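Local coordinates for protein prolyl endopeptidase (Myxococcus xanthus, PDB 2BKL) that probably hydrolyses oligopeptides after proline, and far less readily after alanine, as a serine endopeptidase of the prolyl oligopeptidase (S9A) family, at residues A[622-627]-A[641-646]; A[4-9]-A[630-635]. All blocks are in the same frame, centred on the assembly; numbering follows the deposited sequence.

Contact 1 (A[622-627]-A[641-646]); sequences MHARKF and ALLRIE
Leu643 reaches from strand 641-646 to the helix segment 622-627 and splits its two methyls between neighbouring helix residues. CD1 meets CB of Ala624 at 4.1 Å, while CD2 lies alongside the aliphatic part of Arg625, 4.3 Å from its CG. The fork is aimed by a chi1 of 176°, which sets CG opposite the backbone N and beside the carbonyl carbon. Ala624 directs its CB at the strand; the nearest CA atoms, those of Arg625 and Leu643, are 7.5 Å apart. Arg625 offers only its CG here; its chain then turns off, with chi3 at -73°, so that NE donates to the carbonyl O of Leu27 and one guanidinium face lies over Met622 CA, 3.7 Å above the plane. The pair belongs to the beta-alpha-beta unit of strand 607-613, helix 622-632 and strand 641-646 in the alpha/beta-hydrolase domain, and Leu643 also touches Met610 and Ala612 of the neighbouring parallel strand. With no hydrogen bond joining the two segments, the helix lies on the face of the outermost strand and meets it through buried aliphatic contact.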
ATOM      1  N   MET A 622       9.973  14.314  -8.667  1.00  6.21           N
ATOM      2  CA  MET A 622      11.226  15.071  -8.627  1.00  6.74           C
ATOM      3  C   MET A 622      12.306  14.341  -7.795  1.00  6.31           C
ATOM      4  O   MET A 622      13.482  14.504  -8.046  1.00  6.48           O
ATOM      5  CB  MET A 622      11.015  16.501  -8.116  1.00  7.78           C
ATOM      6  CG  MET A 622      10.713  16.640  -6.636  1.00  8.06           C
ATOM      7  SD  MET A 622      12.197  16.677  -5.652  1.00  9.08           S
ATOM      8  CE  MET A 622      11.589  17.140  -4.048  1.00 11.71           C
ATOM      9  N   HIS A 623      11.909  13.565  -6.793  1.00  6.10           N
ATOM     10  CA  HIS A 623      12.874  12.921  -5.944  1.00  4.63           C
ATOM     11  C   HIS A 623      13.794  12.009  -6.744  1.00  5.92           C
ATOM     12  O   HIS A 623      15.004  12.063  -6.605  1.00  6.06           O
ATOM     13  CB  HIS A 623      12.197  12.076  -4.844  1.00  5.59           C
ATOM     14  CG  HIS A 623      11.414  12.870  -3.854  1.00  4.37           C
ATOM     15  ND1 HIS A 623      11.986  13.454  -2.744  1.00  6.22           N
ATOM     16  CD2 HIS A 623      10.085  13.177  -3.806  1.00  4.81           C
ATOM     17  CE1 HIS A 623      11.042  14.063  -2.046  1.00  6.16           C
ATOM     18  NE2 HIS A 623       9.884  13.918  -2.673  1.00  5.67           N
ATOM     19  N   ALA A 624      13.213  11.186  -7.604  1.00  5.08           N
ATOM     20  CA  ALA A 624      13.993  10.259  -8.406  1.00  5.40           C
ATOM     21  C   ALA A 624      14.888  11.019  -9.391  1.00  6.06           C
ATOM     22  O   ALA A 624      16.000  10.629  -9.657  1.00  7.94           O
ATOM     23  CB  ALA A 624      13.034   9.328  -9.135  1.00  7.55           C
ATOM     24  N   ARG A 625      14.405  12.120  -9.947  1.00  6.14           N
ATOM     25  CA  ARG A 625      15.237  12.886 -10.876  1.00  4.76           C
ATOM     26  C   ARG A 625      16.467  13.456 -10.190  1.00  5.29           C
ATOM     27  O   ARG A 625      17.592  13.323 -10.687  1.00  6.19           O
ATOM     28  CB  ARG A 625      14.454  14.042 -11.500  1.00  5.62           C
ATOM     29  CG  ARG A 625      13.235  13.667 -12.316  1.00  6.14           C
ATOM     30  CD  ARG A 625      12.716  14.785 -13.258  1.00  5.95           C
ATOM     31  NE  ARG A 625      12.048  15.873 -12.552  1.00  6.32           N
ATOM     32  CZ  ARG A 625      10.753  15.957 -12.265  1.00  6.17           C
ATOM     33  NH1 ARG A 625       9.924  14.985 -12.576  1.00  8.16           N
ATOM     34  NH2 ARG A 625      10.270  17.039 -11.647  1.00  6.96           N
ATOM     35  N   LYS A 626      16.274  14.126  -9.074  1.00  5.36           N
ATOM     36  CA  LYS A 626      17.405  14.730  -8.368  1.00  5.26           C
ATOM     37  C   LYS A 626      18.409  13.665  -7.890  1.00  5.28           C
ATOM     38  O   LYS A 626      19.633  13.877  -7.962  1.00  5.34           O
ATOM     39  CB  LYS A 626      16.944  15.587  -7.209  1.00  5.76           C
ATOM     40  CG  LYS A 626      16.122  16.819  -7.614  1.00  6.23           C
ATOM     41  CD  LYS A 626      16.228  17.963  -6.625  1.00  6.43           C
ATOM     42  CE  LYS A 626      15.779  17.607  -5.240  1.00  6.61           C
ATOM     43  NZ  LYS A 626      15.745  18.816  -4.336  1.00  6.97           N
ATOM     44  N   PHE A 627      17.904  12.542  -7.373  1.00  4.68           N
ATOM     45  CA  PHE A 627      18.789  11.517  -6.854  1.00  5.20           C
ATOM     46  C   PHE A 627      19.577  10.871  -7.972  1.00  5.28           C
ATOM     47  O   PHE A 627      20.774  10.668  -7.814  1.00  6.21           O
ATOM     48  CB  PHE A 627      17.999  10.486  -6.046  1.00  5.28           C
ATOM     49  CG  PHE A 627      18.850   9.512  -5.281  1.00  4.87           C
ATOM     50  CD1 PHE A 627      19.478   9.903  -4.113  1.00  5.08           C
ATOM     51  CD2 PHE A 627      19.031   8.197  -5.734  1.00  5.29           C
ATOM     52  CE1 PHE A 627      20.203   9.000  -3.362  1.00  5.85           C
ATOM     53  CE2 PHE A 627      19.792   7.296  -5.005  1.00  6.85           C
ATOM     54  CZ  PHE A 627      20.390   7.698  -3.842  1.00  5.50           C
ATOM     55  N   ALA A 641      23.578   3.977 -13.472  1.00  9.75           N
ATOM     56  CA  ALA A 641      22.472   4.597 -12.727  1.00  7.86           C
ATOM     57  C   ALA A 641      21.455   5.049 -13.765  1.00  8.42           C
ATOM     58  O   ALA A 641      21.764   5.919 -14.569  1.00  9.56           O
ATOM     59  CB  ALA A 641      22.970   5.760 -11.888  1.00  7.77           C
ATOM     60  N   LEU A 642      20.280   4.425 -13.783  1.00  7.42           N
ATOM     61  CA  LEU A 642      19.294   4.578 -14.836  1.00  6.64           C
ATOM     62  C   LEU A 642      18.000   5.102 -14.289  1.00  6.91           C
ATOM     63  O   LEU A 642      17.581   4.658 -13.221  1.00  8.18           O
ATOM     64  CB  LEU A 642      19.048   3.224 -15.527  1.00  8.21           C
ATOM     65  CG  LEU A 642      20.271   2.516 -16.110  1.00  9.52           C
ATOM     66  CD1 LEU A 642      19.922   1.146 -16.629  1.00 11.24           C
ATOM     67  CD2 LEU A 642      20.908   3.329 -17.206  1.00  9.17           C
ATOM     68  N   LEU A 643      17.357   6.016 -15.009  1.00  6.15           N
ATOM     69  CA  LEU A 643      16.034   6.493 -14.680  1.00  5.96           C
ATOM     70  C   LEU A 643      15.048   6.003 -15.738  1.00  6.77           C
ATOM     71  O   LEU A 643      15.039   6.489 -16.859  1.00  7.90           O
ATOM     72  CB  LEU A 643      16.024   8.034 -14.596  1.00  8.18           C
ATOM     73  CG  LEU A 643      14.654   8.680 -14.343  1.00  8.00           C
ATOM     74  CD1 LEU A 643      14.084   8.314 -12.989  1.00 10.63           C
ATOM     75  CD2 LEU A 643      14.745  10.204 -14.468  1.00  9.90           C
ATOM     76  N   ARG A 644      14.231   5.030 -15.375  1.00  6.84           N
ATOM     77  CA  ARG A 644      13.191   4.487 -16.228  1.00  6.53           C
ATOM     78  C   ARG A 644      11.840   5.108 -15.866  1.00  6.45           C
ATOM     79  O   ARG A 644      11.415   4.983 -14.715  1.00  8.65           O
ATOM     80  CB  ARG A 644      13.144   3.001 -16.005  1.00  6.90           C
ATOM     81  CG  ARG A 644      12.186   2.228 -16.909  1.00  7.91           C
ATOM     82  CD  ARG A 644      11.931   0.829 -16.385  1.00  8.21           C
ATOM     83  NE  ARG A 644      11.173  -0.013 -17.280  1.00  9.23           N
ATOM     84  CZ  ARG A 644       9.846  -0.029 -17.386  1.00  8.36           C
ATOM     85  NH1 ARG A 644       9.072   0.758 -16.674  1.00 10.73           N
ATOM     86  NH2 ARG A 644       9.296  -0.862 -18.251  1.00 11.44           N
ATOM     87  N   ILE A 645      11.162   5.756 -16.805  1.00  6.01           N
ATOM     88  CA  ILE A 645       9.920   6.429 -16.510  1.00  6.83           C
ATOM     89  C   ILE A 645       8.773   5.687 -17.169  1.00  8.07           C
ATOM     90  O   ILE A 645       8.694   5.614 -18.399  1.00  9.09           O
ATOM     91  CB  ILE A 645       9.969   7.903 -16.954  1.00  7.74           C
ATOM     92  CG1 ILE A 645      11.198   8.634 -16.348  1.00  8.53           C
ATOM     93  CG2 ILE A 645       8.645   8.618 -16.608  1.00  8.53           C
ATOM     94  CD1 ILE A 645      11.402  10.075 -16.904  1.00  9.27           C
ATOM     95  N   GLU A 646       7.890   5.118 -16.369  1.00  8.09           N
ATOM     96  CA  GLU A 646       6.753   4.395 -16.915  1.00  8.79           C
ATOM     97  C   GLU A 646       5.713   5.382 -17.409  1.00  8.61           C
ATOM     98  O   GLU A 646       5.367   6.319 -16.696  1.00 11.10           O
ATOM     99  CB  GLU A 646       6.162   3.512 -15.823  1.00 10.93           C
ATOM    100  CG  GLU A 646       4.985   2.634 -16.226  1.00 12.95           C
ATOM    101  CD  GLU A 646       5.380   1.314 -16.853  1.00 18.08           C
ATOM    102  OE1 GLU A 646       6.280   0.630 -16.312  1.00 25.52           O
ATOM    103  OE2 GLU A 646       4.712   0.917 -17.841  1.00 25.71           O
TER

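Contact 2 (A[4-9]-A[630-635]); sequences PATRAE and AVQNSP
Water 1 is gripped by four groups, two from each segment, and it carries most of the polar link between 4-9 and 630-635. It donates to Pro4 O and to Gln632 OE1, each at 2.7 Å, and accepts from Thr6 OG1 at 2.7 Å and Asn633 ND2 at 2.9 Å. Two donors and two acceptors use its full hydrogen-bonding capacity, which fixes its orientation and directs the Thr6 hydroxyl proton to it. Thr6 OG1 in turn accepts from Trp38 NE1. A chi1 of -49° places this hydroxyl beside the backbone N and opposite the carbonyl carbon, facing the water. The geometry describes a helix end met by the N-terminal arm: Gln632 closes helix 622-632 of the hydrolase domain, Asn633 is the first residue to leave helical backbone angles, and the loop before strand 12-15 runs past both. Direct contact is slight, the nearest pair being Thr6 CB and Asn633 ND2 at 3.8 Å, where the two side chains cross obliquely. The Asn633 amide is held at both ends: ND2 also donates to Ala629 O, while OD1 accepts from water 2 at 2.7 Å. That water takes the N-H of Thr6 at 2.9 Å, making a second bridge. Gln632, extended beyond CG, gives NE2 to Ala641 O, and its OE1 accepts from Gln42 NE2 as well as from water 1.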
ATOM      1  N   PRO A   4      22.733  11.407 -20.340  1.00 19.89           N
ATOM      2  CA  PRO A   4      22.450  12.828 -20.546  1.00 17.53           C
ATOM      3  C   PRO A   4      23.134  13.668 -19.474  1.00 14.64           C
ATOM      4  O   PRO A   4      23.114  13.297 -18.294  1.00 12.87           O
ATOM      5  CB  PRO A   4      20.919  12.923 -20.419  1.00 19.47           C
ATOM      6  CG  PRO A   4      20.447  11.502 -20.460  1.00 18.38           C
ATOM      7  CD  PRO A   4      21.526  10.659 -19.939  1.00 21.62           C
ATOM      8  N   ALA A   5      23.781  14.754 -19.880  1.00 12.06           N
ATOM      9  CA  ALA A   5      24.392  15.656 -18.909  1.00 11.57           C
ATOM     10  C   ALA A   5      23.332  16.261 -18.003  1.00 10.39           C
ATOM     11  O   ALA A   5      22.197  16.524 -18.435  1.00 11.40           O
ATOM     12  CB  ALA A   5      25.147  16.759 -19.618  1.00 11.61           C
ATOM     13  N   THR A   6      23.702  16.480 -16.740  1.00  8.64           N
ATOM     14  CA  THR A   6      22.880  17.243 -15.815  1.00  7.57           C
ATOM     15  C   THR A   6      23.702  18.370 -15.226  1.00  8.22           C
ATOM     16  O   THR A   6      24.670  18.131 -14.474  1.00  8.58           O
ATOM     17  CB  THR A   6      22.340  16.371 -14.656  1.00  7.84           C
ATOM     18  OG1 THR A   6      21.749  15.160 -15.160  1.00  8.39           O
ATOM     19  CG2 THR A   6      21.195  17.119 -13.969  1.00  6.72           C
ATOM     20  N   ARG A   7      23.325  19.592 -15.563  1.00  8.99           N
ATOM     21  CA  ARG A   7      23.920  20.759 -14.939  1.00 10.57           C
ATOM     22  C   ARG A   7      23.715  20.729 -13.427  1.00  8.89           C
ATOM     23  O   ARG A   7      22.599  20.483 -12.958  1.00  9.85           O
ATOM     24  CB  ARG A   7      23.283  22.027 -15.527  1.00 11.19           C
ATOM     25  CG  ARG A   7      23.679  23.334 -14.828  1.00 14.14           C
ATOM     26  CD  ARG A   7      22.995  24.603 -15.386  1.00 13.98           C
ATOM     27  NE  ARG A   7      21.534  24.701 -15.161  1.00 12.22           N
ATOM     28  CZ  ARG A   7      20.607  24.327 -16.039  1.00 11.74           C
ATOM     29  NH1 ARG A   7      20.966  23.794 -17.208  1.00 14.80           N
ATOM     30  NH2 ARG A   7      19.325  24.483 -15.755  1.00 11.30           N
ATOM     31  N   ALA A   8      24.784  20.984 -12.687  1.00  8.85           N
ATOM     32  CA  ALA A   8      24.762  21.146 -11.248  1.00  8.35           C
ATOM     33  C   ALA A   8      24.904  22.626 -10.958  1.00  9.73           C
ATOM     34  O   ALA A   8      25.790  23.283 -11.509  1.00 11.92           O
ATOM     35  CB  ALA A   8      25.896  20.395 -10.594  1.00  9.17           C
ATOM     36  N   GLU A   9      24.017  23.152 -10.121  1.00  7.46           N
ATOM     37  CA  GLU A   9      24.070  24.551  -9.690  1.00  7.35           C
ATOM     38  C   GLU A   9      24.519  24.677  -8.237  1.00  8.99           C
ATOM     39  O   GLU A   9      24.630  23.707  -7.501  1.00 11.64           O
ATOM     40  CB  GLU A   9      22.734  25.226  -9.910  1.00  7.50           C
ATOM     41  CG  GLU A   9      22.258  25.179 -11.356  1.00  6.91           C
ATOM     42  CD  GLU A   9      20.913  25.847 -11.609  1.00  8.36           C
ATOM     43  OE1 GLU A   9      20.079  25.926 -10.687  1.00  9.25           O
ATOM     44  OE2 GLU A   9      20.669  26.269 -12.759  1.00 13.05           O
ATOM     45  N   ALA A 630      22.381  13.064  -8.986  1.00  5.24           N
ATOM     46  CA  ALA A 630      23.449  13.067  -7.984  1.00  5.71           C
ATOM     47  C   ALA A 630      24.331  11.807  -8.096  1.00  5.05           C
ATOM     48  O   ALA A 630      25.545  11.874  -8.001  1.00  6.26           O
ATOM     49  CB  ALA A 630      22.851  13.199  -6.598  1.00  5.89           C
ATOM     50  N   VAL A 631      23.710  10.659  -8.322  1.00  5.40           N
ATOM     51  CA  VAL A 631      24.452   9.408  -8.424  1.00  5.04           C
ATOM     52  C   VAL A 631      25.259   9.335  -9.741  1.00  4.36           C
ATOM     53  O   VAL A 631      26.434   8.939  -9.744  1.00  6.00           O
ATOM     54  CB  VAL A 631      23.510   8.204  -8.245  1.00  6.61           C
ATOM     55  CG1 VAL A 631      24.222   6.909  -8.525  1.00  6.88           C
ATOM     56  CG2 VAL A 631      22.932   8.204  -6.840  1.00  8.55           C
ATOM     57  N   GLN A 632      24.632   9.713 -10.858  1.00  5.03           N
ATOM     58  CA  GLN A 632      25.312   9.688 -12.158  1.00  6.04           C
ATOM     59  C   GLN A 632      26.557  10.555 -12.133  1.00  5.96           C
ATOM     60  O   GLN A 632      27.571  10.193 -12.700  1.00  7.68           O
ATOM     61  CB  GLN A 632      24.404  10.178 -13.299  1.00  5.25           C
ATOM     62  CG  GLN A 632      23.292   9.196 -13.632  1.00  7.00           C
ATOM     63  CD  GLN A 632      22.362   9.672 -14.714  1.00  6.62           C
ATOM     64  OE1 GLN A 632      22.326  10.852 -15.042  1.00  6.79           O
ATOM     65  NE2 GLN A 632      21.566   8.747 -15.257  1.00  6.96           N
ATOM     66  N   ASN A 633      26.471  11.690 -11.452  1.00  5.03           N
ATOM     67  CA  ASN A 633      27.518  12.684 -11.473  1.00  5.20           C
ATOM     68  C   ASN A 633      28.421  12.649 -10.268  1.00  6.44           C
ATOM     69  O   ASN A 633      29.254  13.552 -10.096  1.00  8.41           O
ATOM     70  CB  ASN A 633      26.881  14.051 -11.686  1.00  5.30           C
ATOM     71  CG  ASN A 633      26.320  14.170 -13.099  1.00  6.55           C
ATOM     72  OD1 ASN A 633      27.082  14.314 -14.054  1.00  8.56           O
ATOM     73  ND2 ASN A 633      25.012  13.992 -13.240  1.00  5.63           N
ATOM     74  N   SER A 634      28.303  11.610  -9.435  1.00  6.49           N
ATOM     75  CA  SER A 634      29.131  11.522  -8.236  1.00  6.81           C
ATOM     76  C   SER A 634      30.547  11.170  -8.658  1.00  7.10           C
ATOM     77  O   SER A 634      30.743  10.147  -9.316  1.00  6.84           O
ATOM     78  CB  SER A 634      28.601  10.479  -7.258  1.00  5.89           C
ATOM     79  OG  SER A 634      29.276  10.585  -6.024  1.00  7.42           O
ATOM     80  N   PRO A 635      31.538  12.017  -8.336  1.00  8.24           N
ATOM     81  CA  PRO A 635      32.906  11.726  -8.763  1.00  8.72           C
ATOM     82  C   PRO A 635      33.337  10.318  -8.365  1.00  8.68           C
ATOM     83  O   PRO A 635      33.177   9.880  -7.244  1.00  8.05           O
ATOM     84  CB  PRO A 635      33.742  12.770  -8.016  1.00  8.50           C
ATOM     85  CG  PRO A 635      32.813  13.920  -7.824  1.00  9.70           C
ATOM     86  CD  PRO A 635      31.460  13.295  -7.595  1.00  9.00           C
TER
HETATM   87  O   HOH W   1      23.570  13.213 -15.644  1.00 12.08           O
HETATM   88  O   HOH W   2      26.489  15.832 -16.235  1.00 16.37           O

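How the contacts relate
Both contacts draw on helix 622-632, about 12 Å apart between centres, but at different depths. Contact 1 uses the earlier turns of the helix and is buried against the edge strand of the central sheet; contact 2 uses its last residues and is only partly buried, farther from the centre of the chain. The chemistry follows: aliphatic carbons with no hydrogen bond between the segments in contact 1, two water bridges in contact 2. The contacts meet directly, through the carboxamide of Gln632 and through Val631 CG1, which packs on Ala641 CB at 3.8 Å. Contact 1 is local along the chain, whereas contact 2 brings the N-terminal arm onto the C-terminal hydrolase domain.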